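Alpha/beta hydrolase fold protein (Ochrobactrum, PDB 4G9E) opens the lactone ring of N-acyl homoserine lactones, bacterial quorum-sensing signals, as an enzyme of the alpha/beta hydrolase fold. Local coordinates at residues L28-N33 / P57-H62; L8-G13 / T85-Q90. One frame throughout, in Å; residues are numbered along the deposited sequence.

Contact 1 (L28-N33 / P57-H62); sequences LMIHGN and PDLPGH. With C4L (N-butanoyl-L-homoserine), chain C.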
ATOM      1  N   LEU A  28      -9.944   2.162   0.839  1.00  7.41           N
ATOM      2  CA  LEU A  28      -9.175   0.967   1.151  1.00  7.69           C
ATOM      3  C   LEU A  28      -7.716   1.376   1.292  1.00  6.71           C
ATOM      4  O   LEU A  28      -7.149   1.952   0.367  1.00  8.02           O
ATOM      5  CB  LEU A  28      -9.319  -0.041   0.015  1.00  7.92           C
ATOM      6  CG  LEU A  28      -8.378  -1.242   0.077  1.00  7.81           C
ATOM      7  CD1 LEU A  28      -8.636  -2.082   1.314  1.00  8.87           C
ATOM      8  CD2 LEU A  28      -8.540  -2.102  -1.188  1.00  8.85           C
ATOM      9  N   MET A  29      -7.119   1.091   2.447  1.00  7.14           N
ATOM     10  CA  MET A  29      -5.701   1.360   2.681  1.00  6.58           C
ATOM     11  C   MET A  29      -4.966   0.030   2.725  1.00  6.83           C
ATOM     12  O   MET A  29      -5.339  -0.844   3.507  1.00  7.92           O
ATOM     13  CB  MET A  29      -5.493   2.110   4.004  1.00  6.97           C
ATOM     14  CG  MET A  29      -6.197   3.450   4.056  1.00  7.53           C
ATOM     15  SD  MET A  29      -5.841   4.409   5.544  1.00  7.93           S
ATOM     16  CE  MET A  29      -4.236   5.066   5.114  1.00  9.34           C
ATOM     17  N   ILE A  30      -3.936  -0.113   1.890  1.00  6.54           N
ATOM     18  CA  ILE A  30      -3.195  -1.365   1.763  1.00  6.48           C
ATOM     19  C   ILE A  30      -1.767  -1.161   2.265  1.00  6.38           C
ATOM     20  O   ILE A  30      -1.020  -0.341   1.732  1.00  6.90           O
ATOM     21  CB  ILE A  30      -3.141  -1.864   0.300  1.00  6.81           C
ATOM     22  CG1 ILE A  30      -4.529  -1.855  -0.356  1.00  7.79           C
ATOM     23  CG2 ILE A  30      -2.548  -3.256   0.257  1.00  7.47           C
ATOM     24  CD1 ILE A  30      -4.501  -2.225  -1.821  1.00  8.64           C
ATOM     25  N   HIS A  31      -1.407  -1.916   3.299  1.00  6.94           N
ATOM     26  CA  HIS A  31      -0.110  -1.781   3.952  1.00  7.00           C
ATOM     27  C   HIS A  31       1.049  -2.353   3.134  1.00  7.54           C
ATOM     28  O   HIS A  31       0.867  -2.966   2.077  1.00  8.60           O
ATOM     29  CB  HIS A  31      -0.156  -2.425   5.336  1.00  7.95           C
ATOM     30  CG  HIS A  31      -0.281  -3.920   5.307  1.00  7.51           C
ATOM     31  ND1 HIS A  31       0.780  -4.756   5.023  1.00  8.08           N
ATOM     32  CD2 HIS A  31      -1.344  -4.729   5.539  1.00  7.90           C
ATOM     33  CE1 HIS A  31       0.370  -6.013   5.071  1.00  8.48           C
ATOM     34  NE2 HIS A  31      -0.912  -6.026   5.385  1.00  8.66           N
ATOM     35  N   GLY A  32       2.252  -2.136   3.655  1.00  8.46           N
ATOM     36  CA  GLY A  32       3.474  -2.526   2.981  1.00  9.95           C
ATOM     37  C   GLY A  32       4.048  -3.865   3.400  1.00  8.75           C
ATOM     38  O   GLY A  32       3.465  -4.610   4.188  1.00  8.71           O
ATOM     39  N   ASN A  33       5.212  -4.160   2.841  1.00  8.80           N
ATOM     40  CA  ASN A  33       5.932  -5.400   3.086  1.00  9.30           C
ATOM     41  C   ASN A  33       6.176  -5.599   4.582  1.00  9.28           C
ATOM     42  O   ASN A  33       6.783  -4.748   5.240  1.00 10.17           O
ATOM     43  CB  ASN A  33       7.258  -5.311   2.337  1.00  9.95           C
ATOM     44  CG  ASN A  33       8.035  -6.608   2.330  1.00 10.64           C
ATOM     45  OD1 ASN A  33       7.978  -7.409   3.269  1.00 10.97           O
ATOM     46  ND2 ASN A  33       8.794  -6.808   1.265  1.00 10.88           N
ATOM     47  N   PRO A  57      -7.177  -3.735   5.832  1.00  8.58           N
ATOM     48  CA  PRO A  57      -7.010  -5.172   6.074  1.00  9.66           C
ATOM     49  C   PRO A  57      -5.559  -5.549   6.299  1.00  9.57           C
ATOM     50  O   PRO A  57      -4.654  -4.741   6.133  1.00 10.97           O
ATOM     51  CB  PRO A  57      -7.487  -5.818   4.766  1.00 10.97           C
ATOM     52  CG  PRO A  57      -8.037  -4.731   3.921  1.00 12.66           C
ATOM     53  CD  PRO A  57      -7.441  -3.442   4.417  1.00  9.40           C
ATOM     54  N   ASP A  58      -5.352  -6.799   6.683  1.00  8.88           N
ATOM     55  CA  ASP A  58      -4.021  -7.384   6.708  1.00  9.04           C
ATOM     56  C   ASP A  58      -3.894  -8.353   5.539  1.00  8.86           C
ATOM     57  O   ASP A  58      -4.741  -9.226   5.346  1.00  9.33           O
ATOM     58  CB  ASP A  58      -3.776  -8.125   8.019  1.00 10.08           C
ATOM     59  CG  ASP A  58      -3.707  -7.190   9.216  1.00 11.81           C
ATOM     60  OD1 ASP A  58      -3.404  -6.001   9.017  1.00 14.62           O
ATOM     61  OD2 ASP A  58      -3.946  -7.639  10.355  1.00 11.05           O
ATOM     62  N   LEU A  59      -2.846  -8.186   4.744  1.00  8.27           N
ATOM     63  CA  LEU A  59      -2.575  -9.135   3.674  1.00  8.47           C
ATOM     64  C   LEU A  59      -2.378 -10.539   4.231  1.00  8.66           C
ATOM     65  O   LEU A  59      -1.921 -10.703   5.366  1.00  8.76           O
ATOM     66  CB  LEU A  59      -1.321  -8.742   2.901  1.00  8.67           C
ATOM     67  CG  LEU A  59      -1.330  -7.399   2.174  1.00  8.17           C
ATOM     68  CD1 LEU A  59       0.035  -7.114   1.580  1.00  9.04           C
ATOM     69  CD2 LEU A  59      -2.423  -7.355   1.106  1.00  8.45           C
ATOM     70  N   PRO A  60      -2.698 -11.564   3.431  1.00  8.42           N
ATOM     71  CA  PRO A  60      -2.314 -12.925   3.814  1.00  9.66           C
ATOM     72  C   PRO A  60      -0.849 -12.942   4.245  1.00  9.30           C
ATOM     73  O   PRO A  60      -0.018 -12.274   3.629  1.00  9.73           O
ATOM     74  CB  PRO A  60      -2.516 -13.713   2.516  1.00 10.29           C
ATOM     75  CG  PRO A  60      -3.655 -12.996   1.852  1.00 11.48           C
ATOM     76  CD  PRO A  60      -3.400 -11.531   2.134  1.00  9.92           C
ATOM     77  N   GLY A  61      -0.542 -13.702   5.293  1.00  9.75           N
ATOM     78  CA  GLY A  61       0.816 -13.808   5.799  1.00 10.21           C
ATOM     79  C   GLY A  61       1.280 -12.647   6.660  1.00  9.91           C
ATOM     80  O   GLY A  61       2.425 -12.641   7.102  1.00 10.91           O
ATOM     81  N   HIS A  62       0.398 -11.675   6.891  1.00  9.99           N
ATOM     82  CA  HIS A  62       0.746 -10.450   7.598  1.00  9.86           C
ATOM     83  C   HIS A  62      -0.236 -10.159   8.727  1.00  9.82           C
ATOM     84  O   HIS A  62      -1.402 -10.555   8.681  1.00  9.88           O
ATOM     85  CB  HIS A  62       0.714  -9.264   6.630  1.00  9.77           C
ATOM     86  CG  HIS A  62       1.794  -9.278   5.592  1.00  9.17           C
ATOM     87  ND1 HIS A  62       1.786 -10.136   4.512  1.00  9.11           N
ATOM     88  CD2 HIS A  62       2.905  -8.518   5.457  1.00  9.32           C
ATOM     89  CE1 HIS A  62       2.852  -9.905   3.765  1.00  8.78           C
ATOM     90  NE2 HIS A  62       3.551  -8.929   4.317  1.00  9.17           N
TER
HETATM   91  O1  C4L C 301       7.760  -1.054   2.382  0.72  9.92           O
HETATM   92  C4  C4L C 301       7.580  -1.857   1.435  0.85  9.36           C
HETATM   93  O2  C4L C 301       6.470  -2.372   1.171  0.85  8.67           O
HETATM   94  C3  C4L C 301       8.755  -2.254   0.572  0.91 10.65           C
HETATM   95  C2  C4L C 301       9.843  -1.173   0.574  0.84 11.51           C
HETATM   96  C1  C4L C 301      11.195  -1.714   0.140  0.63 12.25           C
HETATM   97  O3  C4L C 301      11.741  -2.558   1.166  0.69 12.69           O
HETATM   98  N1  C4L C 301       8.367  -2.499  -0.821  0.94 10.48           N
HETATM   99  C5  C4L C 301       8.280  -3.729  -1.336  0.91  9.72           C
HETATM  100  O4  C4L C 301       8.530  -4.746  -0.701  0.84  9.91           O
HETATM  101  C6  C4L C 301       7.866  -3.832  -2.786  1.00 10.69           C
HETATM  102  C7  C4L C 301       8.815  -4.776  -3.516  0.65 12.02           C
HETATM  103  C8  C4L C 301      10.242  -4.244  -3.571  0.71 12.15           C
HETATM  104  O   HOH W   1      -3.709  -2.398   5.062  1.00  8.94           O
HETATM  105  O   HOH W   2       5.882  -9.250   2.656  0.99 12.93           O
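M29 and P57 meet where strand 24-30 ends beside the loop leaving strand 52-57; the backbones run in the same direction, with I30 CA 6.9 Å from P57 CA. A water bridges them, donating to M29 O and P57 O. Beyond it, H31 carries the contact. H31 CG sits between the backbone N and the carbonyl carbon (chi1 69°), sending the ring across to the other loop. There H31 NE2 accepts an almost straight bond from L59 N (3.0 Å), 20° out of the ring plane. H31 ND1 donates in plane to a lone pair of G32 O (2.8 Å). L59 CG lies 3.5 Å from H31 NE2, and the H62 ring sits obliquely beside H31 CE1. L28 CD1 packs crosswise on P57 CD at 3.6 Å. N33 N donates to O2 of the N-butanoyl-L-homoserine carboxylate (2.8 Å) and N33 ND2 to its amide oxygen O4 (2.9 Å); L103 N is hydrogen-bonded to the ligand too, consistent with N33 N and L103 N forming the oxyanion hole, as in other alpha/beta hydrolases. Using both nitrogens fixes the H31 ring's rotation and suggests a neutral ring protonated on ND1, a second-shell group that probably helps orient the ligand-binding loop.

Contact 2 (L8-G13 / T85-Q90); sequences LETSHG and TEVMQQ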
ATOM      1  N   LEU A   8     -12.573 -12.165   7.733  1.00 12.52           N
ATOM      2  CA  LEU A   8     -13.253 -12.741   6.583  1.00 12.88           C
ATOM      3  C   LEU A   8     -12.619 -14.065   6.199  1.00 13.80           C
ATOM      4  O   LEU A   8     -11.398 -14.178   6.136  1.00 14.73           O
ATOM      5  CB  LEU A   8     -13.155 -11.802   5.387  1.00 13.69           C
ATOM      6  CG  LEU A   8     -13.796 -10.421   5.510  1.00 14.24           C
ATOM      7  CD1 LEU A   8     -13.517  -9.597   4.258  1.00 14.67           C
ATOM      8  CD2 LEU A   8     -15.294 -10.543   5.760  1.00 15.17           C
ATOM      9  N   GLU A   9     -13.453 -15.061   5.930  1.00 14.36           N
ATOM     10  CA  GLU A   9     -12.972 -16.311   5.366  1.00 15.77           C
ATOM     11  C   GLU A   9     -12.932 -16.166   3.852  1.00 14.86           C
ATOM     12  O   GLU A   9     -13.973 -16.113   3.195  1.00 16.55           O
ATOM     13  CB  GLU A   9     -13.874 -17.477   5.777  1.00 18.25           C
ATOM     14  CG  GLU A   9     -13.800 -17.827   7.254  1.00 21.95           C
ATOM     15  CD  GLU A   9     -12.445 -18.382   7.666  1.00 24.72           C
ATOM     16  OE1 GLU A   9     -11.635 -18.720   6.775  1.00 25.87           O
ATOM     17  OE2 GLU A   9     -12.192 -18.482   8.886  1.00 26.28           O
ATOM     18  N   THR A  10     -11.727 -16.081   3.298  1.00 13.66           N
ATOM     19  CA  THR A  10     -11.570 -15.907   1.863  1.00 12.04           C
ATOM     20  C   THR A  10     -10.865 -17.105   1.265  1.00 11.92           C
ATOM     21  O   THR A  10     -10.369 -17.975   1.983  1.00 13.56           O
ATOM     22  CB  THR A  10     -10.750 -14.644   1.502  1.00 11.94           C
ATOM     23  OG1 THR A  10      -9.350 -14.895   1.705  1.00 12.11           O
ATOM     24  CG2 THR A  10     -11.205 -13.439   2.329  1.00 12.99           C
ATOM     25  N   SER A  11     -10.798 -17.135  -0.058  1.00 11.73           N
ATOM     26  CA  SER A  11     -10.116 -18.219  -0.748  1.00 12.35           C
ATOM     27  C   SER A  11      -8.619 -18.222  -0.471  1.00 11.72           C
ATOM     28  O   SER A  11      -7.952 -19.222  -0.740  1.00 13.20           O
ATOM     29  CB  SER A  11     -10.371 -18.159  -2.258  1.00 12.86           C
ATOM     30  OG  SER A  11      -9.722 -17.051  -2.857  1.00 13.07           O
ATOM     31  N   HIS A  12      -8.104 -17.116   0.065  1.00 11.71           N
ATOM     32  CA  HIS A  12      -6.688 -16.987   0.372  1.00 12.68           C
ATOM     33  C   HIS A  12      -6.369 -17.353   1.814  1.00 12.94           C
ATOM     34  O   HIS A  12      -5.202 -17.529   2.174  1.00 15.17           O
ATOM     35  CB  HIS A  12      -6.246 -15.547   0.130  1.00 12.80           C
ATOM     36  CG  HIS A  12      -6.160 -15.176  -1.314  1.00 12.18           C
ATOM     37  ND1 HIS A  12      -7.244 -14.734  -2.041  1.00 13.92           N
ATOM     38  CD2 HIS A  12      -5.114 -15.201  -2.171  1.00 10.72           C
ATOM     39  CE1 HIS A  12      -6.865 -14.491  -3.283  1.00 11.43           C
ATOM     40  NE2 HIS A  12      -5.579 -14.778  -3.391  1.00 14.11           N
ATOM     41  N   GLY A  13      -7.402 -17.450   2.638  1.00 12.66           N
ATOM     42  CA  GLY A  13      -7.218 -17.614   4.066  1.00 13.35           C
ATOM     43  C   GLY A  13      -8.114 -16.661   4.833  1.00 13.34           C
ATOM     44  O   GLY A  13      -8.983 -16.006   4.262  1.00 13.07           O
ATOM     45  N   THR A  85      -9.254  -7.675  -3.907  1.00  7.89           N
ATOM     46  CA  THR A  85     -10.457  -7.555  -4.710  1.00  8.31           C
ATOM     47  C   THR A  85     -11.552  -8.470  -4.145  1.00  8.92           C
ATOM     48  O   THR A  85     -12.717  -8.085  -4.078  1.00 10.02           O
ATOM     49  CB  THR A  85     -10.175  -7.844  -6.201  1.00  8.57           C
ATOM     50  OG1 THR A  85      -9.194  -6.923  -6.694  1.00  9.29           O
ATOM     51  CG2 THR A  85     -11.444  -7.675  -7.013  1.00 10.24           C
ATOM     52  N   GLU A  86     -11.166  -9.672  -3.721  1.00  8.53           N
ATOM     53  CA  GLU A  86     -12.095 -10.608  -3.089  1.00  9.29           C
ATOM     54  C   GLU A  86     -12.624 -10.056  -1.758  1.00  9.74           C
ATOM     55  O   GLU A  86     -13.808 -10.188  -1.437  1.00 10.55           O
ATOM     56  CB  GLU A  86     -11.431 -11.981  -2.895  1.00  9.73           C
ATOM     57  CG  GLU A  86     -12.328 -13.004  -2.211  1.00 10.91           C
ATOM     58  CD  GLU A  86     -11.695 -14.379  -2.087  1.00 11.43           C
ATOM     59  OE1 GLU A  86     -10.558 -14.568  -2.556  1.00 12.74           O
ATOM     60  OE2 GLU A  86     -12.348 -15.280  -1.518  1.00 12.32           O
ATOM     61  N   VAL A  87     -11.744  -9.441  -0.978  1.00  9.90           N
ATOM     62  CA  VAL A  87     -12.164  -8.793   0.260  1.00 10.45           C
ATOM     63  C   VAL A  87     -13.225  -7.730  -0.027  1.00  9.90           C
ATOM     64  O   VAL A  87     -14.277  -7.693   0.616  1.00 10.37           O
ATOM     65  CB  VAL A  87     -10.955  -8.180   1.007  1.00 10.38           C
ATOM     66  CG1 VAL A  87     -11.411  -7.161   2.056  1.00 11.66           C
ATOM     67  CG2 VAL A  87     -10.112  -9.288   1.632  1.00 11.55           C
ATOM     68  N   MET A  88     -12.963  -6.871  -1.005  1.00  9.41           N
ATOM     69  CA  MET A  88     -13.916  -5.808  -1.322  1.00  9.37           C
ATOM     70  C   MET A  88     -15.245  -6.374  -1.841  1.00 10.16           C
ATOM     71  O   MET A  88     -16.306  -5.818  -1.564  1.00 11.07           O
ATOM     72  CB  MET A  88     -13.307  -4.793  -2.292  1.00  9.44           C
ATOM     73  CG  MET A  88     -12.067  -4.081  -1.748  1.00 10.48           C
ATOM     74  SD  MET A  88     -12.291  -3.273  -0.141  1.00 10.88           S
ATOM     75  CE  MET A  88     -13.255  -1.857  -0.648  1.00 13.05           C
ATOM     76  N   GLN A  89     -15.169  -7.491  -2.599  1.00 10.73           N
ATOM     77  CA  GLN A  89     -16.373  -8.201  -3.044  1.00 11.71           C
ATOM     78  C   GLN A  89     -17.178  -8.653  -1.819  1.00 11.57           C
ATOM     79  O   GLN A  89     -18.412  -8.456  -1.782  1.00 12.05           O
ATOM     80  CB  GLN A  89     -15.967  -9.401  -3.911  1.00 20.00           C
ATOM     81  CG  GLN A  89     -17.118 -10.129  -4.587  1.00 20.00           C
ATOM     82  CD  GLN A  89     -17.721  -9.241  -5.667  1.00 20.00           C
ATOM     83  OE1 GLN A  89     -18.941  -9.044  -5.726  1.00 20.00           O
ATOM     84  NE2 GLN A  89     -16.848  -8.713  -6.555  1.00 20.00           N
ATOM     85  N   GLN A  90     -16.539  -9.291  -0.867  1.00 12.01           N
ATOM     86  CA  GLN A  90     -17.238  -9.763   0.329  1.00 12.34           C
ATOM     87  C   GLN A  90     -17.816  -8.604   1.139  1.00 11.83           C
ATOM     88  O   GLN A  90     -18.906  -8.704   1.702  1.00 12.93           O
ATOM     89  CB  GLN A  90     -16.323 -10.626   1.204  1.00 13.21           C
ATOM     90  CG  GLN A  90     -16.011 -11.995   0.607  1.00 14.75           C
ATOM     91  CD  GLN A  90     -15.471 -12.976   1.633  1.00 16.54           C
ATOM     92  OE1 GLN A  90     -15.578 -12.752   2.834  1.00 19.18           O
ATOM     93  NE2 GLN A  90     -14.884 -14.068   1.159  1.00 17.36           N
TER
HETATM   94  O   HOH W   3     -16.169 -14.312   5.174  0.74 24.49           O
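E86 OE1 is gripped by two consecutive residues of the turn that ends strand 4-10: S11 OG donates to its syn lone pair at 2.6 Å, and H12 ND1 adds a weak, bent bond at 3.4 Å. The other oxygen, E86 OE2, takes S11 N at 2.8 Å, again on the syn side but 30° out of the carboxylate plane. A single extended side chain thus holds both the backbone and the hydroxyl of one serine; E86 CG anti to the backbone N (chi1 179°) carries the carboxylate straight out from the helix to the turn. With an alanine in place of E86, S11 N and S11 OG would probably lose their shared carboxylate, leaving the turn less firmly tied to the helix. The turn also has bonds of its own, since T10 OG1 donates to G13 O and accepts from H12 N, forming an ST turn.

One helical turn farther on, the Q90 amide reaches the strand itself. Q90 NE2 donates to E9 O at 3.0 Å, nearly straight and in the amide plane yet well above the carbonyl plane, while a water links Q90 OE1 to E9 N. The L8 and V87 side chains cross at about a right angle, L8 CD1 being 3.9 Å from V87 CG1. The axes of strand 8-10 and helix 85-90 approach to 9.5 Å, at 127° between their directions, so the helix lies aslant over the edge strand; V87 and T10 both rest on I15 of the adjoining strand 13-19, and H12 reaches R73 and S74 of helix 71-74.

Overall arrangement
One sheet is treated differently at its centre and its margin. Contact 1 is buried and joins strand 24-30 and the residues after it to the loop following parallel strand 52-57, beside the ligand; contact 2 is partly buried, its centre about 17 Å from the centre of the chain, and fastens a helix to an outermost strand. Across its segments contact 1 uses a histidine bonded to a backbone N-H, a bridging water and apolar packing, whereas contact 2 relies on a carboxylate and a primary amide near solvent. Helix 77-91 serves both, supplying residues 85-90 to contact 2 and touching P57 and L59 with M84. The contacts also touch, P60 CG lying 4.0 Å from H12 CB.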